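Local coordinates for polyketide synthase PksL (Bacillus subtilis, PDB 5E1V), which is a dehydratase domain of a trans-AT polyketide synthase and probably removes water from beta-hydroxyacyl intermediates on the way to bacillaene, at residues Q40-H45 with W85-K90; S153-A158 with E184-H189; N201-S206 with S240-E245. All blocks are in the same frame, centred on the assembly; numbering follows the deposited sequence.

Contact 1 of 3, residues Q40-H45 with W85-K90; sequences QIFREH and WQITAK
F42, in the last turn of the helix that packs on the sheet of a hot-dog fold, meets W85 and I87 on strand 84-94. The F42 and W85 rings form a T-shaped pair. Their planes stand at 83°, and the F42 ring centroid is 5.2 Å from that of the five-membered ring of W85. F42 is the edge partner. Its CE1 sits 3.7 Å from W85 CD2, over the centre of the indole face. CB points toward the strand, and CG anti to the carbonyl carbon (chi1 -82°) brings the ring edge to the indole. On the same ring, CE2 approaches I87 CD1 obliquely at 4.3 Å. This is the usual hot-dog layout, in which an antiparallel sheet wraps round a central helix, here 34-44. M111 of the neighbouring strand 104-112 touches both F42 and I87, and F47 brings a further ring to W85. An alanine in place of W85 is likely to leave the F42 edge and the F47 ring without their partner and to open a gap beside the end of the helix. Away from the strand, H45 ND1 donates a nearly straight bond (169°) to I41 O at 3.0 Å, with the oxygen close to the ring plane.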
ATOM      1  N   GLN A  40       1.414   7.601 -10.232  1.00 11.42           N
ATOM      2  CA  GLN A  40       2.568   8.129 -11.059  1.00 12.33           C
ATOM      3  C   GLN A  40       2.240   8.223 -12.529  1.00 12.47           C
ATOM      4  O   GLN A  40       2.651   9.181 -13.173  1.00 13.08           O
ATOM      5  CB  GLN A  40       3.854   7.327 -10.884  1.00 13.26           C
ATOM      6  CG  GLN A  40       4.351   7.400  -9.473  1.00 14.62           C
ATOM      7  CD  GLN A  40       5.431   8.406  -9.183  1.00 17.68           C
ATOM      8  OE1 GLN A  40       5.812   9.227 -10.034  1.00 19.69           O
ATOM      9  NE2 GLN A  40       6.055   8.229  -8.008  1.00 18.08           N
ATOM     10  N   ILE A  41       1.610   7.178 -13.067  1.00 12.46           N
ATOM     11  CA  ILE A  41       1.236   7.079 -14.425  1.00 13.96           C
ATOM     12  C   ILE A  41       0.272   8.242 -14.823  1.00 14.95           C
ATOM     13  O   ILE A  41       0.456   8.934 -15.832  1.00 14.82           O
ATOM     14  CB  ILE A  41       0.603   5.713 -14.709  1.00 15.16           C
ATOM     15  CG1 ILE A  41       1.713   4.639 -14.659  1.00 16.67           C
ATOM     16  CG2 ILE A  41      -0.002   5.673 -16.101  1.00 16.32           C
ATOM     17  CD1 ILE A  41       1.137   3.291 -14.490  1.00 18.71           C
ATOM     18  N   PHE A  42      -0.762   8.429 -14.042  1.00 14.37           N
ATOM     19  CA  PHE A  42      -1.724   9.518 -14.379  1.00 13.75           C
ATOM     20  C   PHE A  42      -1.125  10.883 -14.216  1.00 15.30           C
ATOM     21  O   PHE A  42      -1.449  11.826 -14.997  1.00 16.19           O
ATOM     22  CB  PHE A  42      -2.907   9.336 -13.477  1.00 14.61           C
ATOM     23  CG  PHE A  42      -3.871   8.283 -14.023  1.00 14.91           C
ATOM     24  CD1 PHE A  42      -4.854   8.624 -14.921  1.00 15.08           C
ATOM     25  CD2 PHE A  42      -3.701   6.937 -13.704  1.00 14.09           C
ATOM     26  CE1 PHE A  42      -5.726   7.641 -15.363  1.00 13.64           C
ATOM     27  CE2 PHE A  42      -4.496   5.950 -14.233  1.00 15.02           C
ATOM     28  CZ  PHE A  42      -5.512   6.316 -15.058  1.00 15.72           C
ATOM     29  N   ARG A  43      -0.249  11.036 -13.213  1.00 13.54           N
ATOM     30  CA  ARG A  43       0.464  12.310 -13.025  1.00 15.84           C
ATOM     31  C   ARG A  43       1.285  12.658 -14.285  1.00 15.50           C
ATOM     32  O   ARG A  43       1.373  13.867 -14.680  1.00 15.83           O
ATOM     33  CB  ARG A  43       1.376  12.296 -11.811  1.00 15.71           C
ATOM     34  CG  ARG A  43       2.061  13.653 -11.640  1.00 17.48           C
ATOM     35  CD  ARG A  43       2.698  13.816 -10.260  1.00 18.73           C
ATOM     36  NE  ARG A  43       3.833  12.889 -10.112  1.00 17.53           N
ATOM     37  CZ  ARG A  43       4.696  12.951  -9.084  1.00 18.09           C
ATOM     38  NH1 ARG A  43       4.543  13.914  -8.201  1.00 15.22           N
ATOM     39  NH2 ARG A  43       5.679  12.086  -8.991  1.00 16.34           N
ATOM     40  N   GLU A  44       1.905  11.646 -14.873  1.00 16.26           N
ATOM     41  CA  GLU A  44       2.783  11.889 -16.025  1.00 17.38           C
ATOM     42  C   GLU A  44       1.999  12.442 -17.212  1.00 18.29           C
ATOM     43  O   GLU A  44       2.563  13.179 -18.066  1.00 14.02           O
ATOM     44  CB  GLU A  44       3.521  10.590 -16.379  1.00 20.39           C
ATOM     45  N   HIS A  45       0.682  12.135 -17.216  1.00 15.88           N
ATOM     46  CA  HIS A  45      -0.271  12.620 -18.238  1.00 16.14           C
ATOM     47  C   HIS A  45      -1.087  13.800 -17.810  1.00 15.85           C
ATOM     48  O   HIS A  45      -1.961  14.234 -18.588  1.00 17.99           O
ATOM     49  CB  HIS A  45      -1.135  11.482 -18.705  1.00 15.38           C
ATOM     50  CG  HIS A  45      -0.345  10.448 -19.431  1.00 17.07           C
ATOM     51  ND1 HIS A  45       0.281   9.380 -18.820  1.00 18.19           N
ATOM     52  CD2 HIS A  45      -0.033  10.374 -20.737  1.00 15.20           C
ATOM     53  CE1 HIS A  45       0.949   8.690 -19.730  1.00 17.00           C
ATOM     54  NE2 HIS A  45       0.770   9.277 -20.901  1.00 22.50           N
ATOM     55  N   TRP A  85     -11.313   5.130 -16.393  1.00 20.08           N
ATOM     56  CA  TRP A  85     -10.304   4.245 -17.006  1.00 19.28           C
ATOM     57  C   TRP A  85     -10.315   2.854 -16.344  1.00 19.71           C
ATOM     58  O   TRP A  85     -10.459   2.708 -15.121  1.00 21.79           O
ATOM     59  CB  TRP A  85      -8.834   4.839 -16.981  1.00 18.99           C
ATOM     60  CG  TRP A  85      -8.524   6.108 -17.746  1.00 19.17           C
ATOM     61  CD1 TRP A  85      -7.820   6.242 -18.917  1.00 18.53           C
ATOM     62  CD2 TRP A  85      -8.882   7.411 -17.342  1.00 22.47           C
ATOM     63  NE1 TRP A  85      -7.766   7.573 -19.259  1.00 27.08           N
ATOM     64  CE2 TRP A  85      -8.379   8.306 -18.278  1.00 22.02           C
ATOM     65  CE3 TRP A  85      -9.518   7.903 -16.221  1.00 26.10           C
ATOM     66  CZ2 TRP A  85      -8.544   9.657 -18.164  1.00 29.29           C
ATOM     67  CZ3 TRP A  85      -9.674   9.261 -16.097  1.00 30.57           C
ATOM     68  CH2 TRP A  85      -9.233  10.117 -17.065  1.00 30.94           C
ATOM     69  N   GLN A  86     -10.122   1.823 -17.151  1.00 19.54           N
ATOM     70  CA  GLN A  86      -9.939   0.458 -16.653  1.00 21.89           C
ATOM     71  C   GLN A  86      -8.426   0.298 -16.778  1.00 18.65           C
ATOM     72  O   GLN A  86      -7.847   0.592 -17.788  1.00 20.11           O
ATOM     73  CB  GLN A  86     -10.663  -0.602 -17.494  1.00 25.38           C
ATOM     74  CG  GLN A  86     -11.178  -1.940 -16.761  1.00 33.71           C
ATOM     75  CD  GLN A  86     -10.470  -2.605 -15.477  1.00 40.53           C
ATOM     76  OE1 GLN A  86      -9.327  -3.080 -15.507  1.00 30.34           O
ATOM     77  NE2 GLN A  86     -11.270  -2.753 -14.360  1.00 39.32           N
ATOM     78  N   ILE A  87      -7.852  -0.205 -15.723  1.00 17.88           N
ATOM     79  CA  ILE A  87      -6.406  -0.450 -15.628  1.00 16.71           C
ATOM     80  C   ILE A  87      -6.169  -1.956 -15.562  1.00 14.65           C
ATOM     81  O   ILE A  87      -6.808  -2.668 -14.824  1.00 14.25           O
ATOM     82  CB  ILE A  87      -5.887   0.205 -14.312  1.00 16.44           C
ATOM     83  CG1 ILE A  87      -6.125   1.714 -14.273  1.00 19.51           C
ATOM     84  CG2 ILE A  87      -4.382  -0.027 -14.137  1.00 17.22           C
ATOM     85  CD1 ILE A  87      -6.187   2.203 -12.856  1.00 18.29           C
ATOM     86  N   THR A  88      -5.208  -2.447 -16.314  1.00 15.60           N
ATOM     87  CA  THR A  88      -4.804  -3.851 -16.177  1.00 15.05           C
ATOM     88  C   THR A  88      -3.244  -3.918 -16.146  1.00 15.46           C
ATOM     89  O   THR A  88      -2.560  -3.125 -16.830  1.00 18.32           O
ATOM     90  CB  THR A  88      -5.301  -4.623 -17.423  1.00 18.17           C
ATOM     91  OG1 THR A  88      -4.616  -4.009 -18.526  1.00 24.21           O
ATOM     92  CG2 THR A  88      -6.765  -4.469 -17.653  1.00 17.60           C
ATOM     93  N   ALA A  89      -2.668  -4.771 -15.292  1.00 13.28           N
ATOM     94  CA  ALA A  89      -1.244  -4.843 -15.262  1.00 15.71           C
ATOM     95  C   ALA A  89      -0.891  -6.318 -15.492  1.00 17.87           C
ATOM     96  O   ALA A  89      -1.249  -7.174 -14.730  1.00 18.02           O
ATOM     97  CB  ALA A  89      -0.693  -4.375 -13.972  1.00 15.33           C
ATOM     98  N   LYS A  90      -0.232  -6.564 -16.586  1.00 19.50           N
ATOM     99  CA  LYS A  90       0.119  -7.929 -16.936  1.00 20.11           C
ATOM    100  C   LYS A  90       1.621  -7.954 -17.222  1.00 17.23           C
ATOM    101  O   LYS A  90       2.166  -7.045 -17.833  1.00 17.42           O
ATOM    102  CB  LYS A  90      -0.700  -8.376 -18.144  1.00 25.44           C
ATOM    103  CG  LYS A  90      -0.853  -7.319 -19.185  1.00 30.09           C
ATOM    104  CD  LYS A  90      -1.775  -7.780 -20.324  1.00 33.53           C
ATOM    105  CE  LYS A  90      -3.232  -7.558 -20.021  1.00 36.41           C
ATOM    106  NZ  LYS A  90      -3.750  -6.477 -20.892  1.00 41.21           N
TER

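Contact 2 of 3, residues S153-A158 with E184-H189; sequences SEYMKA and EGFMFH
Y155 and H189 make a buried, water-bridged contact between two loops of the second hot-dog half, with F186 beside them. One loop joins strands 150-152 and 159-165. The other leads into helix 190-203. The bridging water lies 2.9 Å from Y155 OH and 2.7 Å from H189 NE2, in the plane of the imidazole. The two side chains cross at about a right angle. Y155 CE2 comes to the edge of the H189 ring, 4.1 Å from CE1. F186 reaches in from the direction opposite to Y155, and its CE1 is 4.0 Å from Y155 OH. One face of the F186 ring also takes H189 NE2, 3.7 Å above the plane and offset toward the rim. The imidazole is gripped at both nitrogens. H189 is the N-cap of helix 190-203, and its ND1 is hydrogen-bonded to the backbone N of T191. CG lies anti to the backbone N (chi1 -155°), and the cap bond fixes the ring rotation that turns NE2 to the water. T191, in the first turn of that helix, also bonds Y155 O through its OG1, while F17 packs edge-to-face with Y155. M156 touches D194 on the same helix. H189 and D194 fit the HPxxxD signature of polyketide synthase dehydratases, whose aspartate is the catalytic acid in relatives.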
ATOM      1  N   SER A 153      13.048  -5.025   5.399  1.00 22.62           N
ATOM      2  CA  SER A 153      14.366  -4.584   5.809  1.00 22.86           C
ATOM      3  C   SER A 153      14.555  -3.243   5.199  1.00 24.41           C
ATOM      4  O   SER A 153      13.888  -2.896   4.206  1.00 22.31           O
ATOM      5  CB  SER A 153      15.416  -5.580   5.293  1.00 22.62           C
ATOM      6  OG  SER A 153      15.310  -5.690   3.882  1.00 23.20           O
ATOM      7  N   GLU A 154      15.409  -2.465   5.847  1.00 21.72           N
ATOM      8  CA  GLU A 154      15.945  -1.239   5.349  1.00 24.97           C
ATOM      9  C   GLU A 154      14.896  -0.240   4.737  1.00 21.44           C
ATOM     10  O   GLU A 154      14.025   0.260   5.438  1.00 19.78           O
ATOM     11  CB  GLU A 154      17.102  -1.609   4.410  1.00 29.87           C
ATOM     12  CG  GLU A 154      18.459  -1.025   4.742  1.00 42.33           C
ATOM     13  CD  GLU A 154      18.945  -0.098   3.661  1.00 45.27           C
ATOM     14  OE1 GLU A 154      19.853  -0.497   2.903  1.00 45.52           O
ATOM     15  OE2 GLU A 154      18.363   1.009   3.534  1.00 52.89           O
ATOM     16  N   TYR A 155      15.056   0.092   3.472  1.00 18.83           N
ATOM     17  CA  TYR A 155      14.138   0.972   2.707  1.00 17.96           C
ATOM     18  C   TYR A 155      12.644   0.734   2.965  1.00 18.53           C
ATOM     19  O   TYR A 155      11.844   1.717   3.021  1.00 16.75           O
ATOM     20  CB  TYR A 155      14.395   0.750   1.232  1.00 17.41           C
ATOM     21  CG  TYR A 155      14.156   1.878   0.301  1.00 17.97           C
ATOM     22  CD1 TYR A 155      15.215   2.684  -0.096  1.00 19.04           C
ATOM     23  CD2 TYR A 155      12.873   2.146  -0.233  1.00 15.60           C
ATOM     24  CE1 TYR A 155      15.055   3.662  -1.030  1.00 18.94           C
ATOM     25  CE2 TYR A 155      12.703   3.140  -1.167  1.00 15.30           C
ATOM     26  CZ  TYR A 155      13.751   3.889  -1.548  1.00 18.40           C
ATOM     27  OH  TYR A 155      13.593   4.900  -2.413  1.00 20.87           O
ATOM     28  N   MET A 156      12.268  -0.525   3.165  1.00 17.99           N
ATOM     29  CA  MET A 156      10.848  -0.975   3.336  1.00 20.23           C
ATOM     30  C   MET A 156      10.298  -0.897   4.789  1.00 20.18           C
ATOM     31  O   MET A 156       9.107  -1.202   5.040  1.00 18.02           O
ATOM     32  CB  MET A 156      10.683  -2.411   2.802  1.00 20.05           C
ATOM     33  CG  MET A 156      10.508  -2.527   1.290  1.00 20.84           C
ATOM     34  SD  MET A 156       8.748  -2.659   0.793  1.00 20.48           S
ATOM     35  CE  MET A 156       7.837  -1.505   1.748  1.00 25.18           C
ATOM     36  N   LYS A 157      11.164  -0.569   5.768  1.00 19.99           N
ATOM     37  CA  LYS A 157      10.746  -0.563   7.159  1.00 20.28           C
ATOM     38  C   LYS A 157      10.453   0.854   7.499  1.00 17.61           C
ATOM     39  O   LYS A 157      11.347   1.645   7.407  1.00 23.59           O
ATOM     40  CB  LYS A 157      11.867  -1.059   8.132  1.00 21.29           C
ATOM     41  CG  LYS A 157      11.772  -2.489   8.500  1.00 23.21           C
ATOM     42  CD  LYS A 157      12.866  -2.933   9.465  1.00 23.62           C
ATOM     43  CE  LYS A 157      12.320  -3.070  10.888  1.00 24.09           C
ATOM     44  NZ  LYS A 157      13.516  -3.330  11.767  1.00 29.51           N
ATOM     45  N   ALA A 158       9.211   1.184   7.883  1.00 17.91           N
ATOM     46  CA  ALA A 158       8.871   2.479   8.289  1.00 17.61           C
ATOM     47  C   ALA A 158       9.458   2.602   9.755  1.00 22.43           C
ATOM     48  O   ALA A 158       9.799   1.590  10.331  1.00 19.02           O
ATOM     49  CB  ALA A 158       7.339   2.702   8.273  1.00 16.57           C
ATOM     50  N   GLU A 184      11.196  12.491  -2.413  1.00 26.23           N
ATOM     51  CA  GLU A 184      10.638  13.597  -3.172  1.00 26.53           C
ATOM     52  C   GLU A 184       9.927  13.145  -4.480  1.00 24.80           C
ATOM     53  O   GLU A 184       8.990  13.804  -4.965  1.00 23.26           O
ATOM     54  CB  GLU A 184      11.737  14.675  -3.495  1.00 26.99           C
ATOM     55  N   GLY A 185      10.344  12.025  -5.044  1.00 23.94           N
ATOM     56  CA  GLY A 185       9.755  11.582  -6.299  1.00 22.72           C
ATOM     57  C   GLY A 185       8.510  10.710  -6.157  1.00 20.41           C
ATOM     58  O   GLY A 185       7.794  10.467  -7.130  1.00 21.49           O
ATOM     59  N   PHE A 186       8.204  10.306  -4.963  1.00 17.60           N
ATOM     60  CA  PHE A 186       7.007   9.489  -4.726  1.00 15.55           C
ATOM     61  C   PHE A 186       5.706  10.284  -4.510  1.00 14.39           C
ATOM     62  O   PHE A 186       5.716  11.487  -4.138  1.00 12.48           O
ATOM     63  CB  PHE A 186       7.322   8.608  -3.484  1.00 15.00           C
ATOM     64  CG  PHE A 186       8.276   7.574  -3.794  1.00 15.18           C
ATOM     65  CD1 PHE A 186       9.620   7.812  -3.633  1.00 17.38           C
ATOM     66  CD2 PHE A 186       7.863   6.319  -4.291  1.00 15.85           C
ATOM     67  CE1 PHE A 186      10.571   6.872  -4.021  1.00 16.94           C
ATOM     68  CE2 PHE A 186       8.765   5.369  -4.655  1.00 17.11           C
ATOM     69  CZ  PHE A 186      10.152   5.635  -4.509  1.00 20.71           C
ATOM     70  N   MET A 187       4.573   9.599  -4.717  1.00 13.61           N
ATOM     71  CA  MET A 187       3.279  10.245  -4.518  1.00 13.38           C
ATOM     72  C   MET A 187       2.604   9.645  -3.264  1.00 13.95           C
ATOM     73  O   MET A 187       2.093  10.349  -2.412  1.00 14.83           O
ATOM     74  CB  MET A 187       2.418  10.081  -5.716  1.00 14.70           C
ATOM     75  CG  MET A 187       2.906  10.829  -6.921  1.00 14.93           C
ATOM     76  SD  MET A 187       1.774  10.752  -8.305  1.00 14.83           S
ATOM     77  CE  MET A 187       0.459  11.705  -7.654  1.00 14.13           C
ATOM     78  N   PHE A 188       2.569   8.311  -3.200  1.00 14.13           N
ATOM     79  CA  PHE A 188       2.056   7.612  -2.041  1.00 12.18           C
ATOM     80  C   PHE A 188       3.070   6.550  -1.666  1.00 13.41           C
ATOM     81  O   PHE A 188       3.005   5.381  -2.152  1.00 12.71           O
ATOM     82  CB  PHE A 188       0.622   7.095  -2.399  1.00 12.65           C
ATOM     83  CG  PHE A 188      -0.262   8.220  -2.745  1.00 11.84           C
ATOM     84  CD1 PHE A 188      -0.749   9.006  -1.705  1.00 11.47           C
ATOM     85  CD2 PHE A 188      -0.643   8.525  -4.069  1.00 10.91           C
ATOM     86  CE1 PHE A 188      -1.517  10.144  -1.981  1.00 11.57           C
ATOM     87  CE2 PHE A 188      -1.390   9.663  -4.323  1.00 11.84           C
ATOM     88  CZ  PHE A 188      -1.813  10.485  -3.255  1.00 12.05           C
ATOM     89  N   HIS A 189       4.052   6.984  -0.828  1.00 11.76           N
ATOM     90  CA  HIS A 189       5.203   6.177  -0.660  1.00 12.88           C
ATOM     91  C   HIS A 189       4.858   4.778  -0.216  1.00 11.41           C
ATOM     92  O   HIS A 189       4.318   4.594   0.873  1.00  9.86           O
ATOM     93  CB  HIS A 189       6.181   6.785   0.369  1.00 13.08           C
ATOM     94  CG  HIS A 189       7.590   6.341   0.151  1.00 13.52           C
ATOM     95  ND1 HIS A 189       8.034   5.115   0.535  1.00 13.75           N
ATOM     96  CD2 HIS A 189       8.672   7.008  -0.315  1.00 13.08           C
ATOM     97  CE1 HIS A 189       9.298   4.990   0.243  1.00 13.32           C
ATOM     98  NE2 HIS A 189       9.706   6.121  -0.310  1.00 14.71           N
TER
HETATM   99  O   HOH W   1      12.180   7.013  -1.006  1.00 18.99           O

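Contact 3 of 3, residues N201-S206 with S240-E245; sequences NHLLTS and SSVRRE
L203 and L204, near the C-terminal end of helix 190-203, pack on V242, just before the final piece (243-245) of the broken strand 232-245. This apolar side is the close one. L203 CD2 meets V242 CG1 at 4.1 Å, and the two side chains cross at about a right angle. L203 holds CG anti to its backbone nitrogen (chi1 176°), which carries CD2 to the valine. L204 brings CD2 to 4.3 Å from V242 CB. The same methyl rests 4.0 Å from R243 O, so it lies against the strand backbone as well. I249 and V251 of strand 248-256 close in on L204, and I237 touches both L203 and V242.

The solvent side is looser. There T205 and S206 are exposed, and T205 OG1 donates back to H202 O at 3.0 Å. R243 lies elsewhere, on the far face of the strand, its CB pointing away from the helix. Its NE makes a weak bond to E245 OE2, part of a salt bridge at 3.0 Å. Y250 gives it a cation-pi partner, and its NH2 bonds to N268. The arrangement is that of a hot-dog fold, with the C-terminal end of the central helix seated on an antiparallel sheet.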
ATOM      1  N   ASN A 201      -2.670  -4.609  10.693  1.00 27.61           N
ATOM      2  CA  ASN A 201      -2.588  -6.005  11.002  1.00 29.93           C
ATOM      3  C   ASN A 201      -2.272  -6.171  12.511  1.00 32.61           C
ATOM      4  O   ASN A 201      -2.753  -7.120  13.134  1.00 33.50           O
ATOM      5  CB  ASN A 201      -1.599  -6.721  10.094  1.00 30.75           C
ATOM      6  CG  ASN A 201      -1.739  -8.231  10.142  1.00 37.48           C
ATOM      7  OD1 ASN A 201      -2.221  -8.877   9.179  1.00 37.51           O
ATOM      8  ND2 ASN A 201      -1.332  -8.819  11.275  1.00 38.56           N
ATOM      9  N   HIS A 202      -1.538  -5.237  13.094  1.00 29.99           N
ATOM     10  CA  HIS A 202      -1.292  -5.304  14.550  1.00 35.31           C
ATOM     11  C   HIS A 202      -2.568  -5.061  15.384  1.00 37.67           C
ATOM     12  O   HIS A 202      -2.705  -5.615  16.485  1.00 42.14           O
ATOM     13  CB  HIS A 202      -0.202  -4.337  14.989  1.00 35.77           C
ATOM     14  CG  HIS A 202      -0.138  -4.144  16.469  1.00 38.54           C
ATOM     15  ND1 HIS A 202       0.546  -5.006  17.303  1.00 41.41           N
ATOM     16  CD2 HIS A 202      -0.697  -3.207  17.270  1.00 41.39           C
ATOM     17  CE1 HIS A 202       0.414  -4.600  18.552  1.00 41.02           C
ATOM     18  NE2 HIS A 202      -0.330  -3.506  18.561  1.00 43.20           N
ATOM     19  N   LEU A 203      -3.496  -4.256  14.871  1.00 35.30           N
ATOM     20  CA  LEU A 203      -4.785  -4.015  15.545  1.00 35.22           C
ATOM     21  C   LEU A 203      -5.737  -5.197  15.360  1.00 38.93           C
ATOM     22  O   LEU A 203      -6.615  -5.461  16.196  1.00 36.25           O
ATOM     23  CB  LEU A 203      -5.426  -2.731  14.991  1.00 33.52           C
ATOM     24  CG  LEU A 203      -6.820  -2.327  15.476  1.00 34.43           C
ATOM     25  CD1 LEU A 203      -6.899  -2.174  17.011  1.00 31.94           C
ATOM     26  CD2 LEU A 203      -7.282  -1.061  14.789  1.00 31.81           C
ATOM     27  N   LEU A 204      -5.535  -5.944  14.282  1.00 33.51           N
ATOM     28  CA  LEU A 204      -6.335  -7.121  14.014  1.00 35.18           C
ATOM     29  C   LEU A 204      -5.980  -8.336  14.844  1.00 34.55           C
ATOM     30  O   LEU A 204      -6.702  -9.343  14.807  1.00 36.31           O
ATOM     31  CB  LEU A 204      -6.181  -7.506  12.554  1.00 34.10           C
ATOM     32  CG  LEU A 204      -7.259  -6.916  11.690  1.00 34.65           C
ATOM     33  CD1 LEU A 204      -6.905  -7.051  10.210  1.00 37.62           C
ATOM     34  CD2 LEU A 204      -8.571  -7.618  12.003  1.00 40.37           C
ATOM     35  N   THR A 205      -4.858  -8.257  15.549  1.00 32.30           N
ATOM     36  CA  THR A 205      -4.309  -9.429  16.257  1.00 38.75           C
ATOM     37  C   THR A 205      -5.361 -10.213  17.066  1.00 39.93           C
ATOM     38  O   THR A 205      -5.575 -11.389  16.782  1.00 41.65           O
ATOM     39  CB  THR A 205      -3.168  -9.024  17.195  1.00 36.02           C
ATOM     40  OG1 THR A 205      -3.644  -7.984  18.053  1.00 46.96           O
ATOM     41  CG2 THR A 205      -1.978  -8.515  16.407  1.00 35.94           C
ATOM     42  N   SER A 206      -6.071  -9.566  18.001  1.00 41.94           N
ATOM     43  CA  SER A 206      -7.094 -10.309  18.798  1.00 42.74           C
ATOM     44  C   SER A 206      -8.097 -11.073  17.915  1.00 44.75           C
ATOM     45  O   SER A 206      -8.379 -12.263  18.167  1.00 41.80           O
ATOM     46  CB  SER A 206      -7.829  -9.415  19.805  1.00 43.96           C
ATOM     47  OG  SER A 206      -8.349  -8.232  19.242  1.00 45.79           O
ATOM     48  N   SER A 240     -13.927  -0.086  14.491  1.00 33.87           N
ATOM     49  CA  SER A 240     -15.222  -0.308  13.836  1.00 36.97           C
ATOM     50  C   SER A 240     -15.089  -0.658  12.347  1.00 37.40           C
ATOM     51  O   SER A 240     -16.023  -1.214  11.761  1.00 35.46           O
ATOM     52  CB  SER A 240     -16.136   0.909  13.996  1.00 34.63           C
ATOM     53  OG  SER A 240     -15.554   2.076  13.450  1.00 30.69           O
ATOM     54  N   SER A 241     -13.934  -0.312  11.757  1.00 37.12           N
ATOM     55  CA  SER A 241     -13.624  -0.601  10.353  1.00 34.62           C
ATOM     56  C   SER A 241     -12.950  -1.973  10.139  1.00 35.73           C
ATOM     57  O   SER A 241     -12.922  -2.508   9.012  1.00 36.25           O
ATOM     58  CB  SER A 241     -12.704   0.494   9.790  1.00 34.15           C
ATOM     59  OG  SER A 241     -11.353   0.303  10.186  1.00 32.24           O
ATOM     60  N   VAL A 242     -12.383  -2.539  11.197  1.00 31.88           N
ATOM     61  CA  VAL A 242     -11.573  -3.726  11.036  1.00 32.08           C
ATOM     62  C   VAL A 242     -12.435  -4.911  11.353  1.00 38.88           C
ATOM     63  O   VAL A 242     -13.184  -4.891  12.336  1.00 39.26           O
ATOM     64  CB  VAL A 242     -10.312  -3.696  11.918  1.00 33.13           C
ATOM     65  CG1 VAL A 242      -9.494  -2.425  11.642  1.00 29.93           C
ATOM     66  CG2 VAL A 242     -10.655  -3.765  13.410  1.00 36.92           C
ATOM     67  N   ARG A 243     -12.363  -5.935  10.521  1.00 37.26           N
ATOM     68  CA  ARG A 243     -13.064  -7.140  10.820  1.00 38.03           C
ATOM     69  C   ARG A 243     -12.337  -8.316  10.195  1.00 37.22           C
ATOM     70  O   ARG A 243     -11.492  -8.127   9.319  1.00 38.48           O
ATOM     71  CB  ARG A 243     -14.536  -7.010  10.403  1.00 41.34           C
ATOM     72  CG  ARG A 243     -14.872  -7.443   8.990  1.00 40.60           C
ATOM     73  CD  ARG A 243     -16.244  -6.940   8.586  1.00 43.19           C
ATOM     74  NE  ARG A 243     -16.291  -6.545   7.172  1.00 44.69           N
ATOM     75  CZ  ARG A 243     -15.710  -5.450   6.683  1.00 49.40           C
ATOM     76  NH1 ARG A 243     -15.032  -4.622   7.482  1.00 56.62           N
ATOM     77  NH2 ARG A 243     -15.797  -5.162   5.388  1.00 48.62           N
ATOM     78  N   ARG A 244     -12.589  -9.517  10.705  1.00 30.56           N
ATOM     79  CA  ARG A 244     -12.219 -10.783  10.009  1.00 32.35           C
ATOM     80  C   ARG A 244     -13.414 -11.662   9.683  1.00 35.28           C
ATOM     81  O   ARG A 244     -14.242 -11.925  10.559  1.00 31.95           O
ATOM     82  CB  ARG A 244     -11.226 -11.601  10.835  1.00 31.82           C
ATOM     83  CG  ARG A 244     -10.782 -12.921  10.161  1.00 31.56           C
ATOM     84  CD  ARG A 244      -9.831 -13.704  11.064  1.00 33.42           C
ATOM     85  NE  ARG A 244     -10.557 -14.232  12.224  1.00 32.06           N
ATOM     86  CZ  ARG A 244     -11.335 -15.316  12.179  1.00 32.42           C
ATOM     87  NH1 ARG A 244     -11.459 -16.029  11.066  1.00 34.81           N
ATOM     88  NH2 ARG A 244     -11.987 -15.706  13.275  1.00 36.32           N
ATOM     89  N   GLU A 245     -13.488 -12.117   8.433  1.00 33.70           N
ATOM     90  CA  GLU A 245     -14.467 -13.094   7.977  1.00 36.45           C
ATOM     91  C   GLU A 245     -13.717 -14.267   7.347  1.00 37.50           C
ATOM     92  O   GLU A 245     -13.184 -14.160   6.233  1.00 37.92           O
ATOM     93  CB  GLU A 245     -15.459 -12.459   6.991  1.00 39.81           C
ATOM     94  CG  GLU A 245     -16.242 -11.296   7.616  1.00 46.66           C
ATOM     95  CD  GLU A 245     -17.111 -10.512   6.629  1.00 51.95           C
ATOM     96  OE1 GLU A 245     -17.591 -11.103   5.647  1.00 55.06           O
ATOM     97  OE2 GLU A 245     -17.317  -9.293   6.853  1.00 62.47           O
TER

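Contacts 1 and 3 are alike in that each packs the C-terminal part of a hot-dog helix on a strand, one in each half of the double hot dog. Their centres are 31 Å apart, on opposite sides of the chain's centre. Contact 2 lies between them, 20 Å from contact 1 and 24 Å from contact 3, centre to centre. It touches contact 1: G185 O probably accepts hydrogen bonds from Q40 NE2 at 3.0 Å and R43 NH2 at 3.2 Å. Contact 3 stays about 12 Å from contact 2 at the nearest atoms, but helix 190-203 joins them. H189 stands at its start, L203 lies near its far end, and D194, the probable active-site aspartate, lies nearer the contact 2 end.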